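Local coordinates for TPR repeat-containing protein (Cytophaga hutchinsonii, PDB 3U4T) that is of unknown function but, as a mainly helical tetratricopeptide-repeat protein, probably serves as a scaffold for binding other proteins, at residues 119-132 with 146-158. The protein carries 1 engineered substitution. Sequence-based numbering, arbitrary orientation.
Sequences YNKGNFPLAIQYME and YELGQAYYYNKEY. Engineered in segment 119-132: Glu132 (natural residue Ser).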
ATOM      1  N   TYR A 119      -3.226   8.923  -6.532  1.00 18.65           N
ATOM      2  CA  TYR A 119      -4.285   7.926  -6.452  1.00 22.37           C
ATOM      3  C   TYR A 119      -5.160   8.292  -5.260  1.00 27.70           C
ATOM      4  O   TYR A 119      -6.392   8.255  -5.343  1.00 33.28           O
ATOM      5  CB  TYR A 119      -3.671   6.529  -6.265  1.00 25.07           C
ATOM      6  CG  TYR A 119      -4.636   5.467  -5.810  1.00 26.80           C
ATOM      7  CD1 TYR A 119      -4.912   5.282  -4.456  1.00 31.99           C
ATOM      8  CD2 TYR A 119      -5.266   4.628  -6.731  1.00 25.64           C
ATOM      9  CE1 TYR A 119      -5.790   4.286  -4.028  1.00 30.44           C
ATOM     10  CE2 TYR A 119      -6.140   3.639  -6.318  1.00 33.39           C
ATOM     11  CZ  TYR A 119      -6.400   3.473  -4.967  1.00 35.72           C
ATOM     12  OH  TYR A 119      -7.297   2.503  -4.574  1.00 32.90           O
ATOM     13  N   ASN A 120      -4.523   8.653  -4.154  1.00 25.25           N
ATOM     14  CA  ASN A 120      -5.272   9.033  -2.964  1.00 36.26           C
ATOM     15  C   ASN A 120      -5.948  10.383  -3.162  1.00 43.94           C
ATOM     16  O   ASN A 120      -6.858  10.731  -2.418  1.00 44.24           O
ATOM     17  CB  ASN A 120      -4.365   9.090  -1.722  1.00 30.59           C
ATOM     18  CG  ASN A 120      -3.735   7.746  -1.389  1.00 43.75           C
ATOM     19  OD1 ASN A 120      -4.401   6.714  -1.418  1.00 48.35           O
ATOM     20  ND2 ASN A 120      -2.448   7.760  -1.057  1.00 36.68           N
ATOM     21  N   LYS A 121      -5.502  11.148  -4.155  1.00 34.19           N
ATOM     22  CA  LYS A 121      -6.110  12.451  -4.417  1.00 33.94           C
ATOM     23  C   LYS A 121      -7.083  12.371  -5.590  1.00 25.79           C
ATOM     24  O   LYS A 121      -7.610  13.388  -6.034  1.00 26.21           O
ATOM     25  CB  LYS A 121      -5.040  13.511  -4.698  1.00 21.48           C
ATOM     26  CG  LYS A 121      -4.091  13.774  -3.536  1.00 36.99           C
ATOM     27  CD  LYS A 121      -4.836  14.140  -2.276  1.00 40.34           C
ATOM     28  CE  LYS A 121      -3.888  14.440  -1.139  1.00 30.71           C
ATOM     29  NZ  LYS A 121      -4.628  15.092  -0.035  1.00 34.47           N
ATOM     30  N   GLY A 122      -7.313  11.164  -6.102  1.00 28.27           N
ATOM     31  CA  GLY A 122      -8.253  10.999  -7.200  1.00 25.31           C
ATOM     32  C   GLY A 122      -7.808  11.323  -8.614  1.00 33.09           C
ATOM     33  O   GLY A 122      -8.632  11.462  -9.505  1.00 18.73           O
ATOM     34  N   ASN A 123      -6.522  11.490  -8.852  1.00 24.14           N
ATOM     35  CA  ASN A 123      -6.125  11.754 -10.231  1.00 16.06           C
ATOM     36  C   ASN A 123      -5.568  10.426 -10.658  1.00 21.02           C
ATOM     37  O   ASN A 123      -4.376  10.160 -10.538  1.00 22.28           O
ATOM     38  CB  ASN A 123      -5.042  12.819 -10.349  1.00 18.00           C
ATOM     39  CG  ASN A 123      -4.863  13.296 -11.788  1.00 29.33           C
ATOM     40  OD1 ASN A 123      -4.618  12.498 -12.700  1.00 27.73           O
ATOM     41  ND2 ASN A 123      -4.990  14.606 -11.994  1.00 25.74           N
ATOM     42  N   PHE A 124      -6.456   9.576 -11.138  1.00 25.97           N
ATOM     43  CA  PHE A 124      -6.043   8.254 -11.525  1.00 35.80           C
ATOM     44  C   PHE A 124      -5.150   8.235 -12.746  1.00 40.31           C
ATOM     45  O   PHE A 124      -4.203   7.456 -12.799  1.00 49.49           O
ATOM     46  CB  PHE A 124      -7.287   7.373 -11.650  1.00 23.92           C
ATOM     47  CG  PHE A 124      -8.024   7.241 -10.353  1.00 31.18           C
ATOM     48  CD1 PHE A 124      -7.410   6.643  -9.260  1.00 37.22           C
ATOM     49  CD2 PHE A 124      -9.291   7.791 -10.190  1.00 38.39           C
ATOM     50  CE1 PHE A 124      -8.036   6.597  -8.023  1.00 45.24           C
ATOM     51  CE2 PHE A 124      -9.929   7.752  -8.952  1.00 44.41           C
ATOM     52  CZ  PHE A 124      -9.298   7.154  -7.865  1.00 49.47           C
ATOM     53  N   PRO A 125      -5.412   9.101 -13.732  1.00 29.81           N
ATOM     54  CA  PRO A 125      -4.526   9.068 -14.899  1.00 25.59           C
ATOM     55  C   PRO A 125      -3.074   9.375 -14.505  1.00 26.48           C
ATOM     56  O   PRO A 125      -2.122   8.688 -14.925  1.00 14.49           O
ATOM     57  CB  PRO A 125      -5.124  10.132 -15.812  1.00 27.78           C
ATOM     58  CG  PRO A 125      -6.590   9.990 -15.528  1.00 34.16           C
ATOM     59  CD  PRO A 125      -6.609   9.915 -14.004  1.00 32.06           C
ATOM     60  N   LEU A 126      -2.895  10.397 -13.685  1.00 18.53           N
ATOM     61  CA  LEU A 126      -1.543  10.749 -13.266  1.00 27.53           C
ATOM     62  C   LEU A 126      -0.974   9.592 -12.434  1.00 37.47           C
ATOM     63  O   LEU A 126       0.144   9.143 -12.669  1.00 31.45           O
ATOM     64  CB  LEU A 126      -1.574  12.054 -12.459  1.00 25.24           C
ATOM     65  CG  LEU A 126      -0.279  12.785 -12.117  1.00 19.44           C
ATOM     66  CD1 LEU A 126       0.570  12.923 -13.368  1.00 14.43           C
ATOM     67  CD2 LEU A 126      -0.614  14.157 -11.545  1.00 12.66           C
ATOM     68  N   ALA A 127      -1.753   9.100 -11.474  1.00 21.53           N
ATOM     69  CA  ALA A 127      -1.326   7.985 -10.619  1.00 27.94           C
ATOM     70  C   ALA A 127      -0.907   6.769 -11.451  1.00 30.16           C
ATOM     71  O   ALA A 127       0.140   6.158 -11.202  1.00 34.58           O
ATOM     72  CB  ALA A 127      -2.456   7.595  -9.667  1.00 25.29           C
ATOM     73  N   ILE A 128      -1.729   6.423 -12.436  1.00 23.65           N
ATOM     74  CA  ILE A 128      -1.437   5.303 -13.311  1.00 28.08           C
ATOM     75  C   ILE A 128      -0.169   5.557 -14.109  1.00 41.73           C
ATOM     76  O   ILE A 128       0.684   4.670 -14.220  1.00 35.00           O
ATOM     77  CB  ILE A 128      -2.568   5.064 -14.317  1.00 28.39           C
ATOM     78  CG1 ILE A 128      -3.847   4.672 -13.582  1.00 31.95           C
ATOM     79  CG2 ILE A 128      -2.146   3.981 -15.310  1.00 33.73           C
ATOM     80  CD1 ILE A 128      -5.028   4.519 -14.504  1.00 26.43           C
ATOM     81  N   GLN A 129      -0.056   6.759 -14.683  1.00 35.29           N
ATOM     82  CA  GLN A 129       1.125   7.102 -15.483  1.00 33.51           C
ATOM     83  C   GLN A 129       2.403   6.805 -14.726  1.00 31.37           C
ATOM     84  O   GLN A 129       3.309   6.148 -15.254  1.00 34.22           O
ATOM     85  CB  GLN A 129       1.161   8.585 -15.880  1.00 17.08           C
ATOM     86  CG  GLN A 129       2.506   8.931 -16.532  1.00 30.75           C
ATOM     87  CD  GLN A 129       2.968  10.366 -16.324  1.00 29.68           C
ATOM     88  OE1 GLN A 129       4.159  10.652 -16.425  1.00 31.26           O
ATOM     89  NE2 GLN A 129       2.030  11.279 -16.059  1.00 25.26           N
ATOM     90  N   TYR A 130       2.474   7.301 -13.491  1.00 22.44           N
ATOM     91  CA  TYR A 130       3.647   7.108 -12.656  1.00 22.73           C
ATOM     92  C   TYR A 130       3.809   5.694 -12.112  1.00 31.59           C
ATOM     93  O   TYR A 130       4.936   5.209 -11.970  1.00 31.29           O
ATOM     94  CB  TYR A 130       3.649   8.120 -11.513  1.00 27.09           C
ATOM     95  CG  TYR A 130       4.334   9.423 -11.866  1.00 27.12           C
ATOM     96  CD1 TYR A 130       5.631   9.702 -11.425  1.00 37.84           C
ATOM     97  CD2 TYR A 130       3.701  10.366 -12.666  1.00 32.60           C
ATOM     98  CE1 TYR A 130       6.282  10.901 -11.779  1.00 36.54           C
ATOM     99  CE2 TYR A 130       4.341  11.559 -13.024  1.00 40.53           C
ATOM    100  CZ  TYR A 130       5.628  11.815 -12.578  1.00 39.52           C
ATOM    101  OH  TYR A 130       6.260  12.979 -12.947  1.00 35.39           O
HETATM  102  N   MSE A 131       2.697   5.034 -11.793  1.00 31.95           N
HETATM  103  CA  MSE A 131       2.788   3.665 -11.306  1.00 32.61           C
HETATM  104  C   MSE A 131       3.331   2.768 -12.425  1.00 32.27           C
HETATM  105  O   MSE A 131       4.026   1.796 -12.155  1.00 30.81           O
HETATM  106  CB  MSE A 131       1.424   3.162 -10.832  1.00 18.39           C
HETATM  107  CG  MSE A 131       1.141   3.448  -9.357  1.00 19.70           C
HETATM  108 SE   MSE A 131      -0.655   2.974  -8.901  0.83 35.85          SE
HETATM  109  CE  MSE A 131      -0.781   3.978  -7.237  1.00 27.41           C
ATOM    110  N   GLU A 132       3.033   3.110 -13.677  1.00 31.57           N
ATOM    111  CA  GLU A 132       3.514   2.332 -14.813  1.00 29.70           C
ATOM    112  C   GLU A 132       5.007   2.526 -15.070  1.00 33.01           C
ATOM    113  O   GLU A 132       5.626   1.712 -15.767  1.00 35.70           O
ATOM    114  CB  GLU A 132       2.734   2.685 -16.082  1.00 21.04           C
ATOM    115  CG  GLU A 132       1.295   2.194 -16.094  1.00 35.91           C
ATOM    116  CD  GLU A 132       0.583   2.571 -17.372  1.00 44.85           C
ATOM    117  OE1 GLU A 132       0.792   3.707 -17.827  1.00 48.34           O
ATOM    118  OE2 GLU A 132      -0.186   1.757 -17.923  1.00 48.89           O
ATOM    119  N   TYR A 146      -0.495  -4.781  -7.637  1.00 28.37           N
ATOM    120  CA  TYR A 146      -1.701  -4.682  -6.818  1.00 31.25           C
ATOM    121  C   TYR A 146      -2.217  -3.234  -6.784  1.00 31.06           C
ATOM    122  O   TYR A 146      -3.420  -2.972  -6.942  1.00 29.54           O
ATOM    123  CB  TYR A 146      -1.398  -5.151  -5.396  1.00 30.65           C
ATOM    124  CG  TYR A 146      -2.557  -5.009  -4.435  1.00 29.48           C
ATOM    125  CD1 TYR A 146      -2.378  -4.440  -3.175  1.00 36.74           C
ATOM    126  CD2 TYR A 146      -3.831  -5.461  -4.775  1.00 31.15           C
ATOM    127  CE1 TYR A 146      -3.440  -4.321  -2.277  1.00 45.62           C
ATOM    128  CE2 TYR A 146      -4.898  -5.349  -3.881  1.00 43.02           C
ATOM    129  CZ  TYR A 146      -4.695  -4.776  -2.637  1.00 50.01           C
ATOM    130  OH  TYR A 146      -5.748  -4.660  -1.761  1.00 62.31           O
ATOM    131  N   GLU A 147      -1.291  -2.300  -6.575  1.00 34.95           N
ATOM    132  CA  GLU A 147      -1.616  -0.883  -6.526  1.00 37.89           C
ATOM    133  C   GLU A 147      -1.924  -0.324  -7.900  1.00 36.65           C
ATOM    134  O   GLU A 147      -2.688   0.630  -8.031  1.00 30.95           O
ATOM    135  CB  GLU A 147      -0.470  -0.103  -5.878  1.00 27.51           C
ATOM    136  CG  GLU A 147      -0.603  -0.024  -4.363  1.00 36.02           C
ATOM    137  CD  GLU A 147       0.708   0.252  -3.671  1.00 51.93           C
ATOM    138  OE1 GLU A 147       1.700   0.555  -4.374  1.00 51.01           O
ATOM    139  OE2 GLU A 147       0.744   0.168  -2.423  1.00 50.19           O
ATOM    140  N   LEU A 148      -1.335  -0.920  -8.930  1.00 23.81           N
ATOM    141  CA  LEU A 148      -1.588  -0.456 -10.274  1.00 26.33           C
ATOM    142  C   LEU A 148      -2.980  -0.916 -10.680  1.00 35.05           C
ATOM    143  O   LEU A 148      -3.741  -0.149 -11.277  1.00 32.00           O
ATOM    144  CB  LEU A 148      -0.523  -0.997 -11.232  1.00 24.09           C
ATOM    145  CG  LEU A 148      -0.671  -0.652 -12.723  1.00 33.71           C
ATOM    146  CD1 LEU A 148      -0.889   0.843 -12.936  1.00 25.73           C
ATOM    147  CD2 LEU A 148       0.576  -1.121 -13.444  1.00 33.60           C
ATOM    148  N   GLY A 149      -3.327  -2.154 -10.331  1.00 41.85           N
ATOM    149  CA  GLY A 149      -4.646  -2.677 -10.669  1.00 31.72           C
ATOM    150  C   GLY A 149      -5.764  -1.858 -10.041  1.00 29.75           C
ATOM    151  O   GLY A 149      -6.814  -1.602 -10.662  1.00 16.97           O
ATOM    152  N   GLN A 150      -5.538  -1.442  -8.800  1.00 33.21           N
ATOM    153  CA  GLN A 150      -6.508  -0.636  -8.094  1.00 28.76           C
ATOM    154  C   GLN A 150      -6.653   0.703  -8.802  1.00 41.53           C
ATOM    155  O   GLN A 150      -7.758   1.237  -8.915  1.00 41.66           O
ATOM    156  CB  GLN A 150      -6.062  -0.406  -6.656  1.00 21.74           C
ATOM    157  CG  GLN A 150      -6.066  -1.659  -5.805  1.00 33.03           C
ATOM    158  CD  GLN A 150      -5.670  -1.359  -4.384  1.00 32.84           C
ATOM    159  OE1 GLN A 150      -4.512  -1.084  -4.097  1.00 43.22           O
ATOM    160  NE2 GLN A 150      -6.641  -1.383  -3.485  1.00 24.47           N
ATOM    161  N   ALA A 151      -5.543   1.256  -9.278  1.00 31.26           N
ATOM    162  CA  ALA A 151      -5.625   2.541  -9.969  1.00 37.85           C
ATOM    163  C   ALA A 151      -6.491   2.366 -11.207  1.00 27.17           C
ATOM    164  O   ALA A 151      -7.372   3.178 -11.462  1.00 20.16           O
ATOM    165  CB  ALA A 151      -4.246   3.041 -10.354  1.00 31.81           C
ATOM    166  N   TYR A 152      -6.238   1.301 -11.969  1.00 28.65           N
ATOM    167  CA  TYR A 152      -7.023   1.011 -13.170  1.00 28.68           C
ATOM    168  C   TYR A 152      -8.508   0.860 -12.821  1.00 39.18           C
ATOM    169  O   TYR A 152      -9.371   1.453 -13.458  1.00 31.84           O
ATOM    170  CB  TYR A 152      -6.532  -0.282 -13.835  1.00 23.68           C
ATOM    171  CG  TYR A 152      -5.224  -0.174 -14.584  1.00 31.39           C
ATOM    172  CD1 TYR A 152      -4.953   0.926 -15.401  1.00 42.28           C
ATOM    173  CD2 TYR A 152      -4.284  -1.200 -14.531  1.00 28.05           C
ATOM    174  CE1 TYR A 152      -3.782   0.999 -16.149  1.00 36.80           C
ATOM    175  CE2 TYR A 152      -3.104  -1.139 -15.279  1.00 41.04           C
ATOM    176  CZ  TYR A 152      -2.861  -0.038 -16.084  1.00 39.45           C
ATOM    177  OH  TYR A 152      -1.698   0.024 -16.818  1.00 46.67           O
ATOM    178  N   TYR A 153      -8.790   0.059 -11.799  1.00 33.99           N
ATOM    179  CA  TYR A 153     -10.158  -0.195 -11.360  1.00 31.73           C
ATOM    180  C   TYR A 153     -10.934   1.080 -11.092  1.00 35.58           C
ATOM    181  O   TYR A 153     -12.036   1.273 -11.601  1.00 35.96           O
ATOM    182  CB  TYR A 153     -10.152  -1.036 -10.080  1.00 24.01           C
ATOM    183  CG  TYR A 153     -11.524  -1.279  -9.483  1.00 27.36           C
ATOM    184  CD1 TYR A 153     -12.307  -2.361  -9.893  1.00 28.68           C
ATOM    185  CD2 TYR A 153     -12.025  -0.445  -8.484  1.00 21.18           C
ATOM    186  CE1 TYR A 153     -13.554  -2.616  -9.315  1.00 35.62           C
ATOM    187  CE2 TYR A 153     -13.274  -0.683  -7.899  1.00 22.07           C
ATOM    188  CZ  TYR A 153     -14.034  -1.774  -8.318  1.00 31.83           C
ATOM    189  OH  TYR A 153     -15.266  -2.023  -7.745  1.00 31.46           O
ATOM    190  N   TYR A 154     -10.363   1.947 -10.266  1.00 25.98           N
ATOM    191  CA  TYR A 154     -11.038   3.179  -9.928  1.00 26.52           C
ATOM    192  C   TYR A 154     -11.043   4.128 -11.104  1.00 36.84           C
ATOM    193  O   TYR A 154     -11.776   5.114 -11.105  1.00 45.67           O
ATOM    194  CB  TYR A 154     -10.401   3.794  -8.683  1.00 21.63           C
ATOM    195  CG  TYR A 154     -10.773   3.041  -7.438  1.00 33.49           C
ATOM    196  CD1 TYR A 154     -12.098   2.950  -7.026  1.00 23.69           C
ATOM    197  CD2 TYR A 154      -9.802   2.411  -6.667  1.00 39.55           C
ATOM    198  CE1 TYR A 154     -12.446   2.244  -5.870  1.00 31.56           C
ATOM    199  CE2 TYR A 154     -10.140   1.709  -5.511  1.00 27.80           C
ATOM    200  CZ  TYR A 154     -11.458   1.628  -5.118  1.00 30.99           C
ATOM    201  OH  TYR A 154     -11.781   0.931  -3.966  1.00 29.82           O
ATOM    202  N   ASN A 155     -10.238   3.823 -12.119  1.00 38.26           N
ATOM    203  CA  ASN A 155     -10.221   4.654 -13.322  1.00 41.33           C
ATOM    204  C   ASN A 155     -11.166   4.006 -14.325  1.00 37.25           C
ATOM    205  O   ASN A 155     -11.213   4.365 -15.509  1.00 28.57           O
ATOM    206  CB  ASN A 155      -8.820   4.758 -13.923  1.00 28.41           C
ATOM    207  CG  ASN A 155      -8.697   5.927 -14.886  1.00 33.38           C
ATOM    208  OD1 ASN A 155      -9.154   7.035 -14.590  1.00 39.88           O
ATOM    209  ND2 ASN A 155      -8.070   5.695 -16.035  1.00 25.53           N
ATOM    210  N   LYS A 156     -11.917   3.037 -13.815  1.00 36.66           N
ATOM    211  CA  LYS A 156     -12.909   2.312 -14.582  1.00 46.44           C
ATOM    212  C   LYS A 156     -12.356   1.513 -15.755  1.00 47.83           C
ATOM    213  O   LYS A 156     -13.079   1.226 -16.701  1.00 55.05           O
ATOM    214  CB  LYS A 156     -13.998   3.277 -15.060  1.00 57.07           C
ATOM    215  CG  LYS A 156     -14.758   3.974 -13.933  1.00 56.27           C
ATOM    216  CD  LYS A 156     -15.825   4.913 -14.483  1.00 51.20           C
ATOM    217  CE  LYS A 156     -16.574   5.650 -13.369  1.00 55.19           C
ATOM    218  NZ  LYS A 156     -15.707   6.594 -12.599  1.00 56.11           N
ATOM    219  N   GLU A 157     -11.075   1.161 -15.700  1.00 32.81           N
ATOM    220  CA  GLU A 157     -10.477   0.340 -16.754  1.00 37.72           C
ATOM    221  C   GLU A 157     -10.406  -1.052 -16.130  1.00 45.51           C
ATOM    222  O   GLU A 157      -9.327  -1.560 -15.820  1.00 38.85           O
ATOM    223  CB  GLU A 157      -9.075   0.829 -17.113  1.00 34.46           C
ATOM    224  CG  GLU A 157      -9.023   2.269 -17.576  1.00 43.74           C
ATOM    225  CD  GLU A 157      -7.646   2.673 -18.087  1.00 46.59           C
ATOM    226  OE1 GLU A 157      -7.244   2.200 -19.171  1.00 47.65           O
ATOM    227  OE2 GLU A 157      -6.961   3.458 -17.401  1.00 45.27           O
ATOM    228  N   TYR A 158     -11.574  -1.651 -15.933  1.00 47.25           N
ATOM    229  CA  TYR A 158     -11.679  -2.959 -15.302  1.00 47.77           C
ATOM    230  C   TYR A 158     -10.935  -4.044 -16.034  1.00 47.33           C
ATOM    231  O   TYR A 158     -10.328  -4.905 -15.409  1.00 40.21           O
ATOM    232  CB  TYR A 158     -13.150  -3.326 -15.134  1.00 40.97           C
ATOM    233  CG  TYR A 158     -13.916  -2.204 -14.479  1.00 35.68           C
ATOM    234  CD1 TYR A 158     -13.512  -1.699 -13.245  1.00 35.96           C
ATOM    235  CD2 TYR A 158     -14.988  -1.592 -15.121  1.00 29.94           C
ATOM    236  CE1 TYR A 158     -14.143  -0.609 -12.668  1.00 41.94           C
ATOM    237  CE2 TYR A 158     -15.633  -0.490 -14.550  1.00 40.17           C
ATOM    238  CZ  TYR A 158     -15.198  -0.001 -13.320  1.00 39.50           C
ATOM    239  OH  TYR A 158     -15.787   1.115 -12.749  1.00 36.29           O
TER
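Ile128 and Ala151 meet where helix 124-131 and the 146-154 part of helix 142-154 pack closely, running roughly antiparallel at 153° with their axes 9.4 Å apart. Ile128 CG1 lies 3.6 Å from Ala151 CB, and the small methyl leaves room for the selenium of the selenomethionine at Met131 as well. That side chain is extended beyond CG, which carries Met131 SE to 3.2 Å from Glu147 O. With CG2 anti to the backbone N, Ile128 sets this methyl 3.5 Å from CE1 of the Tyr152 ring. Tyr152 OH donates to OE2 of the engineered Glu132 (2.6 Å), meeting the carboxylate on its anti side, 26° out of plane. A leucine in place of Tyr152 would probably leave that carboxylate without its donor and open a gap beside Ile128. Asn155 ND2 donates to Glu157 OE2 (2.8 Å) across the turn between helices 142-154 and 158-171, holding the amide against Ile128 CD1. Tyr154 CB sits over one face of the Phe124 ring in a CH-pi contact. The Tyr119 ring packs by CE2 on the Ala151 backbone, its OH 3.1 Å from Tyr154 CE2.

Toward solvent the contact is looser: exposed Pro125 points its CB away and meets Asn155 OD1 only through CD, at 3.9 Å, and the Glu147 side chain barely approaches Met131.

Such antiparallel packing of successive helices is characteristic of tetratricopeptide repeats; helix 109-120, which ends near Tyr119, touches Met131 and Glu147, helix 158-171 backs Tyr152, and helix 176-189 meets Gln150 through Trp181.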